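Local coordinates for protein putative glycyl-glycine endopeptidase lytM (Ruminococcus gnavus, PDB 3NYY) that is probably a metalloendopeptidase of the M23 family, named as a putative glycyl-glycine endopeptidase of the LytM type, at residues P16-Q21 / L43-T48. Numbering follows the deposited sequence.
With SO4 (sulfate ion), chain E.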
ATOM      1  N   PRO A  16      13.571 -17.768   0.938  1.00 12.62           N
ATOM      2  CA  PRO A  16      12.427 -16.873   1.150  1.00 14.44           C
ATOM      3  C   PRO A  16      12.649 -15.770   2.195  1.00 15.83           C
ATOM      4  O   PRO A  16      12.196 -14.627   1.980  1.00 14.41           O
ATOM      5  CB  PRO A  16      11.349 -17.822   1.631  1.00 17.64           C
ATOM      6  CG  PRO A  16      11.658 -19.097   0.907  1.00 19.98           C
ATOM      7  CD  PRO A  16      13.151 -19.174   0.936  1.00 16.08           C
ATOM      8  N   ASP A  17      13.327 -16.057   3.315  1.00 13.69           N
ATOM      9  CA  ASP A  17      13.522 -15.024   4.319  1.00 12.47           C
ATOM     10  C   ASP A  17      14.485 -13.916   3.829  1.00 13.11           C
ATOM     11  O   ASP A  17      14.297 -12.765   4.174  1.00 15.02           O
ATOM     12  CB  ASP A  17      14.053 -15.598   5.643  1.00 13.30           C
ATOM     13  CG  ASP A  17      13.036 -16.421   6.394  1.00 21.59           C
ATOM     14  OD1 ASP A  17      11.819 -16.268   6.185  1.00 20.13           O
ATOM     15  OD2 ASP A  17      13.464 -17.244   7.223  1.00 22.33           O
ATOM     16  N   PHE A  18      15.484 -14.255   3.014  1.00 12.13           N
ATOM     17  CA  PHE A  18      16.300 -13.233   2.405  1.00 11.11           C
ATOM     18  C   PHE A  18      15.467 -12.375   1.446  1.00 10.64           C
ATOM     19  O   PHE A  18      15.539 -11.137   1.461  1.00 11.58           O
ATOM     20  CB  PHE A  18      17.500 -13.842   1.693  1.00 12.75           C
ATOM     21  CG  PHE A  18      18.353 -12.826   1.010  1.00 11.00           C
ATOM     22  CD1 PHE A  18      19.329 -12.125   1.731  1.00 14.12           C
ATOM     23  CD2 PHE A  18      18.151 -12.501  -0.325  1.00 11.56           C
ATOM     24  CE1 PHE A  18      20.126 -11.167   1.098  1.00 15.46           C
ATOM     25  CE2 PHE A  18      18.928 -11.524  -0.951  1.00 14.62           C
ATOM     26  CZ  PHE A  18      19.921 -10.851  -0.233  1.00 13.18           C
ATOM     27  N   ARG A  19      14.680 -13.022   0.614  1.00 10.70           N
ATOM     28  CA  ARG A  19      13.889 -12.268  -0.362  1.00 11.17           C
ATOM     29  C   ARG A  19      12.941 -11.289   0.292  1.00 11.54           C
ATOM     30  O   ARG A  19      12.688 -10.200  -0.240  1.00 11.79           O
ATOM     31  CB  ARG A  19      13.153 -13.185  -1.314  1.00 11.07           C
ATOM     32  CG  ARG A  19      14.056 -14.027  -2.147  1.00 10.17           C
ATOM     33  CD  ARG A  19      13.268 -14.992  -3.017  1.00 11.40           C
ATOM     34  NE  ARG A  19      12.521 -14.284  -4.060  1.00 11.98           N
ATOM     35  CZ  ARG A  19      11.658 -14.830  -4.902  1.00 12.64           C
ATOM     36  NH1 ARG A  19      11.369 -16.139  -4.860  1.00 15.39           N
ATOM     37  NH2 ARG A  19      11.053 -14.083  -5.831  1.00 13.73           N
ATOM     38  N   ARG A  20      12.412 -11.694   1.454  1.00 11.57           N
ATOM     39  CA  ARG A  20      11.477 -10.836   2.193  1.00 11.98           C
ATOM     40  C   ARG A  20      12.110  -9.587   2.824  1.00 13.02           C
ATOM     41  O   ARG A  20      11.428  -8.591   3.033  1.00 13.31           O
ATOM     42  CB  ARG A  20      10.746 -11.691   3.235  1.00 14.88           C
ATOM     43  CG  ARG A  20       9.705 -10.915   4.090  1.00 18.77           C
ATOM     44  CD  ARG A  20       8.799 -11.839   4.894  1.00 24.20           C
ATOM     45  NE  ARG A  20       9.569 -12.826   5.655  1.00 23.93           N
ATOM     46  CZ  ARG A  20       9.991 -12.684   6.900  1.00 22.51           C
ATOM     47  NH1 ARG A  20       9.724 -11.586   7.603  1.00 27.10           N
ATOM     48  NH2 ARG A  20      10.734 -13.642   7.450  1.00 27.47           N
ATOM     49  N   GLN A  21      13.414  -9.640   3.123  1.00 10.22           N
ATOM     50  CA  GLN A  21      14.191  -8.517   3.670  1.00 10.19           C
ATOM     51  C   GLN A  21      13.637  -8.026   4.996  1.00 13.63           C
ATOM     52  O   GLN A  21      13.232  -6.889   5.107  1.00 14.94           O
ATOM     53  CB  GLN A  21      14.271  -7.376   2.659  1.00 11.75           C
ATOM     54  CG  GLN A  21      14.937  -7.725   1.368  1.00 10.85           C
ATOM     55  CD  GLN A  21      16.440  -7.596   1.355  1.00 12.55           C
ATOM     56  OE1 GLN A  21      16.988  -6.491   1.481  1.00 12.44           O
ATOM     57  NE2 GLN A  21      17.141  -8.763   1.193  1.00 11.08           N
ATOM     58  N   LEU A  43      24.786  -8.829   8.546  1.00 13.43           N
ATOM     59  CA  LEU A  43      25.217  -9.302   9.875  1.00 13.72           C
ATOM     60  C   LEU A  43      24.053  -9.472  10.839  1.00 14.03           C
ATOM     61  O   LEU A  43      24.006 -10.418  11.614  1.00 16.07           O
ATOM     62  CB  LEU A  43      26.281  -8.366  10.444  1.00 12.19           C
ATOM     63  CG  LEU A  43      27.619  -8.448   9.692  1.00 13.09           C
ATOM     64  CD1 LEU A  43      28.523  -7.240  10.063  1.00 12.76           C
ATOM     65  CD2 LEU A  43      28.344  -9.760   9.922  1.00 16.49           C
ATOM     66  N   TYR A  44      23.126  -8.543  10.793  1.00 13.92           N
ATOM     67  CA  TYR A  44      21.914  -8.593  11.567  1.00 15.63           C
ATOM     68  C   TYR A  44      21.119  -9.843  11.263  1.00 14.08           C
ATOM     69  O   TYR A  44      20.681 -10.538  12.207  1.00 15.64           O
ATOM     70  CB  TYR A  44      21.110  -7.335  11.288  1.00 15.55           C
ATOM     71  CG  TYR A  44      19.745  -7.329  11.869  1.00 16.45           C
ATOM     72  CD1 TYR A  44      19.558  -7.096  13.229  1.00 22.32           C
ATOM     73  CD2 TYR A  44      18.624  -7.518  11.072  1.00 17.50           C
ATOM     74  CE1 TYR A  44      18.288  -7.061  13.787  1.00 21.97           C
ATOM     75  CE2 TYR A  44      17.336  -7.486  11.634  1.00 17.92           C
ATOM     76  CZ  TYR A  44      17.188  -7.257  12.995  1.00 20.83           C
ATOM     77  OH  TYR A  44      15.944  -7.245  13.544  1.00 24.87           O
ATOM     78  N   TRP A  45      20.978 -10.170   9.971  1.00 13.01           N
ATOM     79  CA  TRP A  45      20.264 -11.403   9.601  1.00 12.46           C
ATOM     80  C   TRP A  45      20.968 -12.661  10.060  1.00 13.81           C
ATOM     81  O   TRP A  45      20.322 -13.631  10.479  1.00 14.15           O
ATOM     82  CB  TRP A  45      19.968 -11.458   8.121  1.00 13.73           C
ATOM     83  CG  TRP A  45      18.954 -10.416   7.667  1.00 12.70           C
ATOM     84  CD1 TRP A  45      17.855  -9.954   8.383  1.00 14.68           C
ATOM     85  CD2 TRP A  45      18.945  -9.713   6.412  1.00 11.59           C
ATOM     86  NE1 TRP A  45      17.186  -9.012   7.640  1.00 15.13           N
ATOM     87  CE2 TRP A  45      17.826  -8.843   6.434  1.00 12.50           C
ATOM     88  CE3 TRP A  45      19.778  -9.729   5.286  1.00 12.69           C
ATOM     89  CZ2 TRP A  45      17.507  -7.997   5.354  1.00 12.13           C
ATOM     90  CZ3 TRP A  45      19.489  -8.884   4.211  1.00 13.28           C
ATOM     91  CH2 TRP A  45      18.367  -8.017   4.261  1.00 12.23           C
HETATM   92  N   MSE A  46      22.300 -12.696   9.947  1.00 14.66           N
HETATM   93  CA  MSE A  46      23.032 -13.850  10.425  1.00 15.11           C
HETATM   94  C   MSE A  46      22.911 -14.034  11.922  1.00 14.73           C
HETATM   95  O   MSE A  46      22.663 -15.151  12.389  1.00 16.58           O
HETATM   96  CB  MSE A  46      24.522 -13.751  10.019  1.00 15.86           C
HETATM   97  CG  MSE A  46      24.787 -14.060   8.556  1.00 18.94           C
HETATM   98 SE   MSE A  46      24.366 -15.856   8.042  0.75 15.63          SE
HETATM   99  CE  MSE A  46      22.944 -15.660   6.933  1.00 24.58           C
ATOM    100  N   ALA A  47      23.031 -12.950  12.671  1.00 15.68           N
ATOM    101  CA  ALA A  47      23.034 -13.026  14.122  1.00 16.16           C
ATOM    102  C   ALA A  47      21.636 -13.354  14.664  1.00 16.72           C
ATOM    103  O   ALA A  47      21.549 -13.921  15.750  1.00 17.53           O
ATOM    104  CB  ALA A  47      23.537 -11.713  14.723  1.00 18.43           C
ATOM    105  N   THR A  48      20.571 -12.974  13.940  1.00 15.47           N
ATOM    106  CA  THR A  48      19.179 -13.210  14.361  1.00 16.88           C
ATOM    107  C   THR A  48      18.485 -14.367  13.621  1.00 15.46           C
ATOM    108  O   THR A  48      17.287 -14.568  13.806  1.00 18.98           O
ATOM    109  CB  THR A  48      18.307 -11.966  14.146  1.00 17.34           C
ATOM    110  OG1 THR A  48      18.272 -11.664  12.743  1.00 16.08           O
ATOM    111  CG2 THR A  48      18.852 -10.740  14.949  1.00 16.25           C
TER
HETATM  112  S   SO4 E 283       9.379 -18.364  -7.552  1.00 80.22           S
HETATM  113  O1  SO4 E 283      10.137 -17.211  -7.097  1.00 78.73           O
HETATM  114  O2  SO4 E 283       9.288 -18.301  -9.011  1.00 81.42           O
HETATM  115  O3  SO4 E 283      10.054 -19.585  -7.108  1.00 82.00           O
HETATM  116  O4  SO4 E 283       8.028 -18.345  -6.985  1.00 84.02           O
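Phe-18 O, in the last turn of helix 16-20, takes two donors from Gln-21: the side-chain NE2 at 2.9 Å and, more weakly, the backbone N at 3.1 Å. It is a worked example of a helix C-terminus whose first non-helical residue, with positive phi, turns its side-chain amide back to a carbonyl of the last turn, within the helical LytM N-terminal domain, where this short helix packs beside helix 37-48. Gln-21 is that residue and adopts left-handed backbone angles. A sharp bend at chi2 (-86°) folds its amide back toward the preceding turn, where the N-H points fairly straight at the carbonyl oxygen (162° at the hydrogen).

The same NE2 lies over the centre of the Phe-18 ring, 3.7 Å above its plane, so the amide rests on one aromatic side chain while meeting a second. That second is Trp-45, whose CH2 comes within 3.4 Å of Gln-21 NE2; the amide and indole planes are inclined by 71°. On the two sides of CH2, Trp-45 CZ2 packs 3.8 Å from Gln-21 CA, and Trp-45 CZ3 meets Phe-18 CE1 at 3.9 Å, the two aromatic side chains running roughly perpendicular. No hydrogen bond passes between segments 16-21 and 43-48. The polar ends are satisfied elsewhere: Trp-45 NE1 donates to Pro-22 O, and Gln-21 OE1 accepts from Trp-88 NE1. Phe-50 stacks on the Trp-45 indole.

With an alanine in place of Gln-21, Phe-18 O would probably be left with the weak backbone donor, Trp-88 NE1 would lose its acceptor, and a gap would probably open over the Phe-18 ring face and beside Trp-45 CH2.

Away from the indole, Arg-19 NH1 donates a hydrogen bond of 2.8 Å to O1 of a sulfate ion, probably from the crystallisation liquor, and Arg-117 NH2 also bonds the same ion.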